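Local structure of p-nitrophenyl phosphatase (Pho2) (Archaeoglobus fulgidus, 3QGM) at residues A[16-21]-A[229-234]; A[150-155]-A[186-191]; A[49-54]-A[96-101]; A[145-150]-A[179-184]. The protein probably acts as a metal-dependent phosphatase of the haloacid dehalogenase (HAD) superfamily and binds a calcium ion in this crystal form. All blocks are in the same frame, centred on the assembly; numbering follows the deposited sequence.

Contact 1: residues A[16-21]-A[229-234]; sequences DGVIGK and VLVLTG. With CA (calcium ion), chain E.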
# COMPACT_ATOMS: atom_id res chain seq x y z
N ASP A 16 4.79 21.89 12.74
CA ASP A 16 3.68 21.21 13.45
C ASP A 16 4.12 20.46 14.70
O ASP A 16 4.98 19.57 14.67
CB ASP A 16 2.86 20.30 12.52
CG ASP A 16 1.33 20.49 12.72
OD1 ASP A 16 0.82 21.60 12.36
OD2 ASP A 16 0.68 19.56 13.26
N GLY A 17 3.52 20.86 15.81
CA GLY A 17 3.83 20.30 17.14
C GLY A 17 4.81 21.21 17.87
O GLY A 17 5.13 21.00 19.04
N VAL A 18 5.30 22.23 17.17
CA VAL A 18 6.35 23.09 17.72
C VAL A 18 5.84 24.53 17.76
O VAL A 18 5.81 25.15 18.83
CB VAL A 18 7.68 23.04 16.93
CG1 VAL A 18 8.78 23.96 17.61
CG2 VAL A 18 8.15 21.62 16.76
N ILE A 19 5.39 25.04 16.62
CA ILE A 19 4.91 26.43 16.53
C ILE A 19 3.40 26.56 16.36
O ILE A 19 2.75 27.51 16.87
CB ILE A 19 5.63 27.13 15.38
CG1 ILE A 19 7.12 27.17 15.72
CG2 ILE A 19 5.11 28.53 15.16
CD1 ILE A 19 7.93 26.90 14.52
N GLY A 20 2.82 25.57 15.71
CA GLY A 20 1.40 25.49 15.63
C GLY A 20 0.93 24.07 15.52
O GLY A 20 1.71 23.13 15.35
N LYS A 21 -0.35 23.92 15.67
CA LYS A 21 -1.02 22.69 15.34
C LYS A 21 -2.06 23.04 14.29
O LYS A 21 -3.05 23.70 14.59
CB LYS A 21 -1.66 22.11 16.59
CG LYS A 21 -1.48 20.62 16.72
CD LYS A 21 -1.60 20.16 18.21
CE LYS A 21 -0.27 20.33 19.03
NZ LYS A 21 -0.55 20.29 20.52
N VAL A 229 17.26 18.75 19.20
CA VAL A 229 16.45 19.21 20.34
C VAL A 229 15.03 18.68 20.17
O VAL A 229 14.37 18.94 19.16
CB VAL A 229 16.32 20.75 20.43
CG1 VAL A 229 15.37 21.10 21.54
CG2 VAL A 229 17.72 21.45 20.64
N LEU A 230 14.54 17.96 21.16
CA LEU A 230 13.16 17.50 21.13
C LEU A 230 12.33 18.36 22.09
O LEU A 230 12.70 18.59 23.25
CB LEU A 230 13.07 16.03 21.55
CG LEU A 230 11.65 15.44 21.51
CD1 LEU A 230 11.20 15.12 20.06
CD2 LEU A 230 11.61 14.17 22.34
N VAL A 231 11.19 18.83 21.59
CA VAL A 231 10.25 19.54 22.44
C VAL A 231 9.03 18.68 22.65
O VAL A 231 8.74 17.77 21.87
CB VAL A 231 9.83 20.93 21.90
CG1 VAL A 231 11.03 21.87 21.92
CG2 VAL A 231 9.17 20.82 20.51
N LEU A 232 8.31 19.00 23.71
CA LEU A 232 7.22 18.15 24.19
C LEU A 232 5.83 18.81 24.01
O LEU A 232 4.87 18.41 24.64
CB LEU A 232 7.51 17.77 25.65
CG LEU A 232 8.84 17.04 25.92
CD1 LEU A 232 8.99 16.74 27.40
CD2 LEU A 232 8.99 15.74 25.09
N THR A 233 5.75 19.78 23.11
CA THR A 233 4.48 20.45 22.77
C THR A 233 3.65 19.70 21.71
O THR A 233 2.54 20.10 21.46
CB THR A 233 4.70 21.91 22.31
OG1 THR A 233 5.85 21.99 21.45
CG2 THR A 233 4.88 22.83 23.55
N GLY A 234 4.16 18.59 21.15
CA GLY A 234 3.49 17.90 20.05
C GLY A 234 3.43 16.40 20.28
O GLY A 234 3.07 15.97 21.36
CA CA E . 6.24 17.86 13.81
O HOH W 1 7.26 24.44 21.27
O HOH W 2 4.24 16.67 14.55
O HOH W 3 5.11 17.65 11.76
O HOH W 4 7.59 16.41 12.99

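Contact 2: residues A[150-155]-A[186-191]; sequences TNPDRI and GKPSEV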
# COMPACT_ATOMS: atom_id res chain seq x y z
N THR A 150 7.57 13.06 -1.85
CA THR A 150 7.63 14.28 -1.08
C THR A 150 8.11 14.02 0.34
O THR A 150 8.93 14.77 0.90
CB THR A 150 6.23 14.95 -1.07
OG1 THR A 150 5.23 14.00 -0.64
CG2 THR A 150 5.84 15.46 -2.47
N ASN A 151 7.60 12.96 0.93
CA ASN A 151 7.87 12.66 2.33
C ASN A 151 7.55 11.17 2.61
O ASN A 151 6.76 10.58 1.86
CB ASN A 151 7.03 13.57 3.25
CG ASN A 151 5.56 13.30 3.15
OD1 ASN A 151 4.96 13.48 2.08
ND2 ASN A 151 4.93 12.97 4.28
N PRO A 152 8.17 10.58 3.66
CA PRO A 152 7.91 9.15 3.93
C PRO A 152 6.82 8.82 4.92
O PRO A 152 6.54 7.63 5.11
CB PRO A 152 9.22 8.64 4.49
CG PRO A 152 9.88 9.92 5.15
CD PRO A 152 9.30 11.12 4.42
N ASP A 153 6.21 9.83 5.54
CA ASP A 153 5.40 9.64 6.72
C ASP A 153 4.24 8.65 6.41
O ASP A 153 3.55 8.76 5.41
CB ASP A 153 4.89 10.98 7.24
CG ASP A 153 6.04 11.97 7.56
OD1 ASP A 153 6.58 11.89 8.69
OD2 ASP A 153 6.52 12.70 6.64
N ARG A 154 4.09 7.66 7.28
CA ARG A 154 3.14 6.60 7.06
C ARG A 154 1.71 6.95 7.44
O ARG A 154 0.83 6.71 6.66
CB ARG A 154 3.59 5.40 7.85
CG ARG A 154 4.69 4.66 7.14
CD ARG A 154 5.45 3.78 8.07
NE ARG A 154 6.46 3.05 7.32
CZ ARG A 154 7.63 3.54 6.94
NH1 ARG A 154 7.99 4.80 7.23
NH2 ARG A 154 8.47 2.78 6.24
N ILE A 155 1.53 7.55 8.64
CA ILE A 155 0.24 7.82 9.25
C ILE A 155 0.23 9.22 9.88
O ILE A 155 1.17 9.56 10.55
CB ILE A 155 -0.00 6.84 10.43
CG1 ILE A 155 -0.03 5.39 9.98
CG2 ILE A 155 -1.28 7.15 11.21
CD1 ILE A 155 -0.03 4.46 11.22
N GLY A 186 11.48 14.56 2.04
CA GLY A 186 11.14 15.07 3.37
C GLY A 186 11.95 14.43 4.49
O GLY A 186 12.64 13.44 4.27
N LYS A 187 11.82 14.97 5.70
CA LYS A 187 12.43 14.38 6.88
C LYS A 187 12.00 12.93 7.10
O LYS A 187 10.81 12.64 7.03
CB LYS A 187 12.10 15.21 8.13
CG LYS A 187 12.65 16.70 8.09
CD LYS A 187 12.15 17.48 9.30
CE LYS A 187 10.67 17.80 9.23
NZ LYS A 187 10.24 18.51 10.46
N PRO A 188 12.96 12.05 7.47
CA PRO A 188 14.36 12.39 7.84
C PRO A 188 15.40 12.42 6.71
O PRO A 188 16.62 12.52 6.97
CB PRO A 188 14.72 11.32 8.87
CG PRO A 188 13.95 10.11 8.39
CD PRO A 188 12.62 10.68 7.88
N SER A 189 14.94 12.36 5.46
CA SER A 189 15.87 12.42 4.36
C SER A 189 16.86 13.60 4.43
O SER A 189 16.52 14.69 4.90
CB SER A 189 15.15 12.48 3.06
OG SER A 189 16.09 12.48 2.03
N GLU A 190 18.10 13.36 3.98
CA GLU A 190 19.13 14.40 3.95
C GLU A 190 18.85 15.39 2.86
O GLU A 190 19.36 16.51 2.89
CB GLU A 190 20.54 13.79 3.70
CG GLU A 190 21.05 13.01 4.87
CD GLU A 190 21.01 11.50 4.66
OE1 GLU A 190 19.96 10.98 4.16
OE2 GLU A 190 22.02 10.82 5.01
N VAL A 191 18.05 14.99 1.88
CA VAL A 191 17.70 15.91 0.81
C VAL A 191 17.11 17.24 1.33
O VAL A 191 17.69 18.30 1.06
CB VAL A 191 16.80 15.21 -0.25
CG1 VAL A 191 16.46 16.17 -1.32
CG2 VAL A 191 17.54 13.98 -0.84
O HOH W 5 9.06 11.06 8.33

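Contact 3: residues A[49-54]-A[96-101]; sequences NSTRSR and TGEEGL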
# COMPACT_ATOMS: atom_id res chain seq x y z
N ASN A 49 4.92 18.72 5.05
CA ASN A 49 3.61 18.92 4.43
C ASN A 49 3.66 18.58 2.96
O ASN A 49 4.47 19.14 2.19
CB ASN A 49 3.11 20.38 4.58
CG ASN A 49 1.63 20.53 4.27
OD1 ASN A 49 1.20 20.25 3.17
ND2 ASN A 49 0.85 20.97 5.25
N SER A 50 2.80 17.66 2.57
CA SER A 50 2.79 17.09 1.22
C SER A 50 1.81 17.78 0.24
O SER A 50 1.86 17.57 -0.98
CB SER A 50 2.36 15.62 1.37
OG SER A 50 2.24 14.98 0.13
N THR A 51 0.90 18.58 0.79
CA THR A 51 -0.27 19.03 0.10
C THR A 51 -0.41 20.55 -0.03
O THR A 51 -1.18 21.00 -0.85
CB THR A 51 -1.53 18.50 0.83
OG1 THR A 51 -1.61 19.10 2.14
CG2 THR A 51 -1.50 16.92 0.93
N ARG A 52 0.27 21.33 0.80
CA ARG A 52 0.11 22.77 0.73
C ARG A 52 1.39 23.44 0.16
O ARG A 52 2.52 22.94 0.34
CB ARG A 52 -0.23 23.34 2.11
CG ARG A 52 -1.44 22.72 2.83
CD ARG A 52 -2.71 22.58 2.00
NE ARG A 52 -3.21 23.81 1.36
CZ ARG A 52 -4.04 24.70 1.91
NH1 ARG A 52 -4.47 24.57 3.16
NH2 ARG A 52 -4.41 25.75 1.22
N SER A 53 1.18 24.50 -0.60
CA SER A 53 2.26 25.23 -1.25
C SER A 53 3.07 25.97 -0.18
O SER A 53 2.58 26.20 0.95
CB SER A 53 1.67 26.19 -2.26
OG SER A 53 0.96 27.24 -1.62
N ARG A 54 4.28 26.37 -0.53
CA ARG A 54 5.11 27.12 0.40
C ARG A 54 4.39 28.35 0.90
O ARG A 54 4.45 28.67 2.10
CB ARG A 54 6.44 27.55 -0.22
CG ARG A 54 7.28 28.35 0.77
CD ARG A 54 8.71 28.62 0.37
NE ARG A 54 8.77 29.40 -0.85
CZ ARG A 54 9.87 29.98 -1.34
NH1 ARG A 54 9.79 30.61 -2.49
NH2 ARG A 54 11.06 29.89 -0.72
N THR A 96 0.71 12.02 -7.96
CA THR A 96 -0.46 11.49 -7.27
C THR A 96 -1.02 12.55 -6.31
O THR A 96 -2.05 12.33 -5.67
CB THR A 96 -0.12 10.24 -6.43
OG1 THR A 96 0.87 10.57 -5.44
CG2 THR A 96 0.41 9.10 -7.29
N GLY A 97 -0.36 13.70 -6.24
CA GLY A 97 -0.52 14.61 -5.13
C GLY A 97 -1.64 15.60 -5.31
O GLY A 97 -2.34 15.59 -6.30
N GLU A 98 -1.84 16.41 -4.28
CA GLU A 98 -2.94 17.38 -4.25
C GLU A 98 -2.55 18.73 -4.89
O GLU A 98 -1.43 18.90 -5.40
CB GLU A 98 -3.36 17.61 -2.80
CG GLU A 98 -3.94 16.37 -2.12
CD GLU A 98 -4.71 16.70 -0.88
OE1 GLU A 98 -4.83 17.91 -0.58
OE2 GLU A 98 -5.16 15.76 -0.19
N GLU A 99 -3.46 19.70 -4.85
CA GLU A 99 -3.24 20.95 -5.59
C GLU A 99 -2.01 21.75 -5.19
O GLU A 99 -1.40 22.38 -6.02
CB GLU A 99 -4.49 21.84 -5.53
CG GLU A 99 -5.64 21.07 -6.01
CD GLU A 99 -6.68 21.87 -6.66
OE1 GLU A 99 -7.03 22.94 -6.14
OE2 GLU A 99 -7.16 21.37 -7.70
N GLY A 100 -1.67 21.74 -3.93
CA GLY A 100 -0.52 22.47 -3.48
C GLY A 100 0.79 21.89 -3.96
O GLY A 100 1.76 22.64 -4.17
N LEU A 101 0.86 20.57 -4.15
CA LEU A 101 2.03 19.99 -4.77
C LEU A 101 2.12 20.34 -6.26
O LEU A 101 3.18 20.76 -6.75
CB LEU A 101 2.06 18.50 -4.58
CG LEU A 101 3.22 17.76 -5.23
CD1 LEU A 101 4.61 18.34 -4.84
CD2 LEU A 101 3.12 16.26 -4.84
O HOH W 6 0.02 15.82 -2.32
O HOH W 7 -3.76 20.76 -1.58

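Contact 4: residues A[145-150]-A[179-184]; sequences IRYIAT and REPDVV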
# COMPACT_ATOMS: atom_id res chain seq x y z
N ILE A 145 10.36 4.95 -14.73
CA ILE A 145 10.74 6.36 -14.63
C ILE A 145 11.18 6.73 -13.22
O ILE A 145 10.90 6.06 -12.24
CB ILE A 145 9.62 7.30 -15.19
CG1 ILE A 145 8.37 7.33 -14.31
CG2 ILE A 145 9.23 6.84 -16.63
CD1 ILE A 145 7.27 8.32 -14.80
N ARG A 146 11.95 7.80 -13.15
CA ARG A 146 12.53 8.28 -11.92
C ARG A 146 11.39 8.62 -10.97
O ARG A 146 10.41 9.23 -11.36
CB ARG A 146 13.39 9.51 -12.24
CG ARG A 146 14.04 10.18 -11.04
CD ARG A 146 15.47 10.63 -11.47
NE ARG A 146 16.20 11.34 -10.44
CZ ARG A 146 16.96 10.76 -9.51
NH1 ARG A 146 17.11 9.43 -9.48
NH2 ARG A 146 17.59 11.51 -8.61
N TYR A 147 11.55 8.28 -9.71
CA TYR A 147 10.46 8.20 -8.78
C TYR A 147 10.86 8.97 -7.52
O TYR A 147 11.75 8.58 -6.79
CB TYR A 147 10.15 6.70 -8.56
CG TYR A 147 9.24 6.31 -7.42
CD1 TYR A 147 8.43 7.23 -6.77
CD2 TYR A 147 9.19 4.98 -7.03
CE1 TYR A 147 7.60 6.83 -5.71
CE2 TYR A 147 8.37 4.57 -5.98
CZ TYR A 147 7.57 5.49 -5.33
OH TYR A 147 6.81 5.05 -4.27
N ILE A 148 10.18 10.09 -7.31
CA ILE A 148 10.41 10.93 -6.17
C ILE A 148 9.20 10.95 -5.24
O ILE A 148 8.05 11.06 -5.69
CB ILE A 148 10.67 12.39 -6.59
CG1 ILE A 148 11.58 12.42 -7.82
CG2 ILE A 148 11.33 13.12 -5.41
CD1 ILE A 148 13.00 12.05 -7.52
N ALA A 149 9.44 10.90 -3.96
CA ALA A 149 8.37 11.08 -2.98
C ALA A 149 8.64 12.33 -2.14
O ALA A 149 9.77 12.64 -1.79
CB ALA A 149 8.22 9.85 -2.10
N THR A 150 7.57 13.06 -1.85
CA THR A 150 7.63 14.28 -1.08
C THR A 150 8.11 14.02 0.34
O THR A 150 8.93 14.77 0.90
CB THR A 150 6.23 14.95 -1.07
OG1 THR A 150 5.23 14.00 -0.64
CG2 THR A 150 5.84 15.46 -2.47
N ARG A 179 9.61 -1.53 -6.21
CA ARG A 179 10.35 -0.24 -6.19
C ARG A 179 10.02 0.60 -4.97
O ARG A 179 8.83 0.87 -4.70
CB ARG A 179 10.00 0.62 -7.41
CG ARG A 179 10.42 0.04 -8.70
CD ARG A 179 10.31 1.08 -9.78
NE ARG A 179 11.25 2.18 -9.64
CZ ARG A 179 11.20 3.29 -10.40
NH1 ARG A 179 10.25 3.47 -11.31
NH2 ARG A 179 12.09 4.24 -10.23
N GLU A 180 11.05 1.07 -4.29
CA GLU A 180 10.91 2.19 -3.38
C GLU A 180 11.20 3.45 -4.15
O GLU A 180 11.71 3.39 -5.27
CB GLU A 180 11.92 2.06 -2.25
CG GLU A 180 11.71 0.78 -1.45
CD GLU A 180 12.65 0.70 -0.32
OE1 GLU A 180 12.39 1.39 0.69
OE2 GLU A 180 13.65 0.00 -0.48
N PRO A 181 10.90 4.61 -3.56
CA PRO A 181 11.29 5.82 -4.29
C PRO A 181 12.80 5.90 -4.54
O PRO A 181 13.61 5.46 -3.68
CB PRO A 181 10.83 6.95 -3.35
CG PRO A 181 9.71 6.34 -2.58
CD PRO A 181 10.18 4.92 -2.32
N ASP A 182 13.19 6.47 -5.69
CA ASP A 182 14.62 6.79 -5.95
C ASP A 182 15.13 7.83 -4.95
O ASP A 182 16.28 7.77 -4.49
CB ASP A 182 14.80 7.29 -7.41
CG ASP A 182 14.40 6.22 -8.45
OD1 ASP A 182 14.82 5.06 -8.25
OD2 ASP A 182 13.70 6.50 -9.44
N VAL A 183 14.25 8.77 -4.59
CA VAL A 183 14.59 9.87 -3.70
C VAL A 183 13.37 10.15 -2.85
O VAL A 183 12.28 10.30 -3.37
CB VAL A 183 14.93 11.14 -4.51
CG1 VAL A 183 15.25 12.32 -3.56
CG2 VAL A 183 16.11 10.88 -5.45
N VAL A 184 13.55 10.17 -1.54
CA VAL A 184 12.57 10.73 -0.62
C VAL A 184 13.11 12.11 -0.20
O VAL A 184 14.27 12.22 0.24
CB VAL A 184 12.42 9.82 0.57
CG1 VAL A 184 11.41 10.41 1.57
CG2 VAL A 184 11.99 8.34 0.12
O HOH W 8 7.42 2.69 -3.41

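Contact 1: residues A[16-21]-A[229-234]
Thr233 turns its hydroxyl to the carbonyl oxygen of Gly17 and joins two loops of the HAD core fold: the one that follows strand 10-14, with its DxDx(T/V) pattern, and the one leaving strand 227-231. CB itself rests 3.4 Å from Gly17 O. OG1, set between the backbone N and the carbonyl carbon (chi1 41°), gives its proton to Gly17 O at 2.7 Å, reaching it 16° out of the carbonyl plane. The same OG1 accepts from a water that also donates to Val18 O, so the hydroxyl holds Gly17 O directly and Val18 O through the water. A valine in its place would probably leave Gly17 O without this donor and the bridging water without one of its acceptors. Val18 CG2 meets Val231 CG2 at 4.0 Å, the two side chains crossing at about a right angle. Gly17 and Gly234 approach to 3.8 Å between CA atoms, closeness that a CB on Gly234 would prohibit. Just before Gly17, Asp16 O binds the calcium ion at 2.3 Å, together with three waters and the side chains of Asp14 and Asp212. Lys21 NZ donates to Thr233 O at 3.2 Å, nearly in line with its C=O bond.

Contact 2: residues A[150-155]-A[186-191]
Pro152 wedges its ring against the backbone of Gly186 and Lys187, and this is where the contact is tight. CG and CD both lie 3.4 Å from Lys187 O, so the CG-CD edge of the ring faces the carbonyl oxygen, while CG also reaches Pro188 CD at 3.9 Å across the obliquely set proline rings. Gly186 N approaches Thr150 O to 2.8 Å, but the bond is bent (119° at the hydrogen) and weak. Glycine suits position 186: a CB there would run into Thr150 O and the CB of Asn151. The cis peptide before Pro188 belongs to the same turn, which Ser189 N closes onto Gly186 O.

The looser side lies toward Asp153. Its OD2 stays 4.3 Å from Lys187 O, and one water, donating to both Asp153 OD1 and Lys187 O, spans the interval. The carboxylate is held: Asn151 ND2 donates to OD2 at 2.9 Å, almost straight and in the amide plane, and OD2 receives it on its anti lone pair; Asn48 supplies a second donor. Lys187 directs its amine away from the 150-155 loop to a salt bridge with Asp217; the nearest atom of the lysine side chain is about 5 Å from the calcium ion, consistent with the lysine that HAD phosphatases keep beside the metal site.

The loop follows strand 146-149, and Pro152 also packs on Val184 of strand 183-184; Ser189 caps helix 190-200 by accepting from Val191 N, while helix 214-224 lies against Asp153, Lys187 and Pro188.

Contact 3: residues A[49-54]-A[96-101]
Thr51 and Glu98 lie side by side and point the same way, the methyl of the threonine running along the acidic side chain. Thr51 CG2 sits 3.7 Å from Glu98 CD, and Thr51 CB is 3.6 Å from Glu98 OE1, so the carboxylate meets carbon here and finds its polar partners elsewhere: OE2 accepts from Arg127 N, and OE1 from a water that also donates to Thr51 O. Glu98 has CG beside the backbone N (chi1 -65°) and its chain extended beyond, which lays it along the CB and CG2 of Thr51. The pairing joins the loop after strand 42-47, which runs into helix 54-63, to the start of helix 99-107, where Glu98 holds the N-cap position. That loop is shaped by an Asx turn: Asn49 OD1 accepts from Thr51 N, Arg52 N and Thr51 OG1, three donors on one amide oxygen, which fixes the threonine's hydroxyl on the flank turned from Glu98. Below them the helix offers Gly100, whose CA approaches Thr51 O to 3.1 Å in a CA-H...O contact; any CB would collide with that oxygen. Leu101 turns its CB to Ser50 O at 3.7 Å, and a second water links this same oxygen to Glu98 N.

Contact 4: residues A[145-150]-A[179-184]
Tyr147 lays one ring face on Pro181, whose CA stands 3.6 Å from the ring centroid and 13° off its normal, a CH-pi contact; Pro181 CG adds a touch on CZ at 3.6 Å. With CG anti to the backbone N (chi1 167°), the ring runs alongside the proline, and its hydroxyl donates to a water that donates to Arg179 O. An alanine here is likely to strip Pro181 of its aromatic partner and leave that water without its phenolic donor. Arg179 grips Ile145 O end-on, NH1 at 2.8 Å and NH2 at 3.0 Å, the oxygen lying in the guanidinium plane while Tyr147 CB sits over one guanidinium face. Asp182 OD2 pairs with Arg179 NH2 at 2.9 Å and also accepts from Tyr147 N. Strands 146-149 and 183-184 pair in parallel, with Ala149 N bound to Val183 O at 3.0 Å, and Ile148 CD1 packing on Val183 CB. Helix 167-177 lies over Tyr147 and Pro181 through Ile170, and Arg146, its NH2 against Val183 CG2, forms a salt bridge with Glu87. One carboxylate, that of Asp182, thus probably offsets the arginine's charge while accepting a peptide N-H of strand 146-149, fixing the approach to strand 183-184.

Contact 1 joins segments 208 residues apart in the chain, with the other three nested inside the loop it closes. Contact 3 closes before contacts 2 and 4 open; these two cross along the chain and share Thr150. Contact 1 belongs to the six-stranded parallel sheet carrying the metal site, contact 4 to the five-stranded parallel sheet of the second lobe, probably the HAD cap domain; their centres lie about 28 Å apart. Contacts 2 and 3 occupy the ground between: centres about 14 Å apart, they meet where Thr150 OG1 and Ser50 OG probably hydrogen-bond. Strand 183-184 leads through contact 2 into helix 190-200, a chain path that links the second lobe to the calcium-binding core.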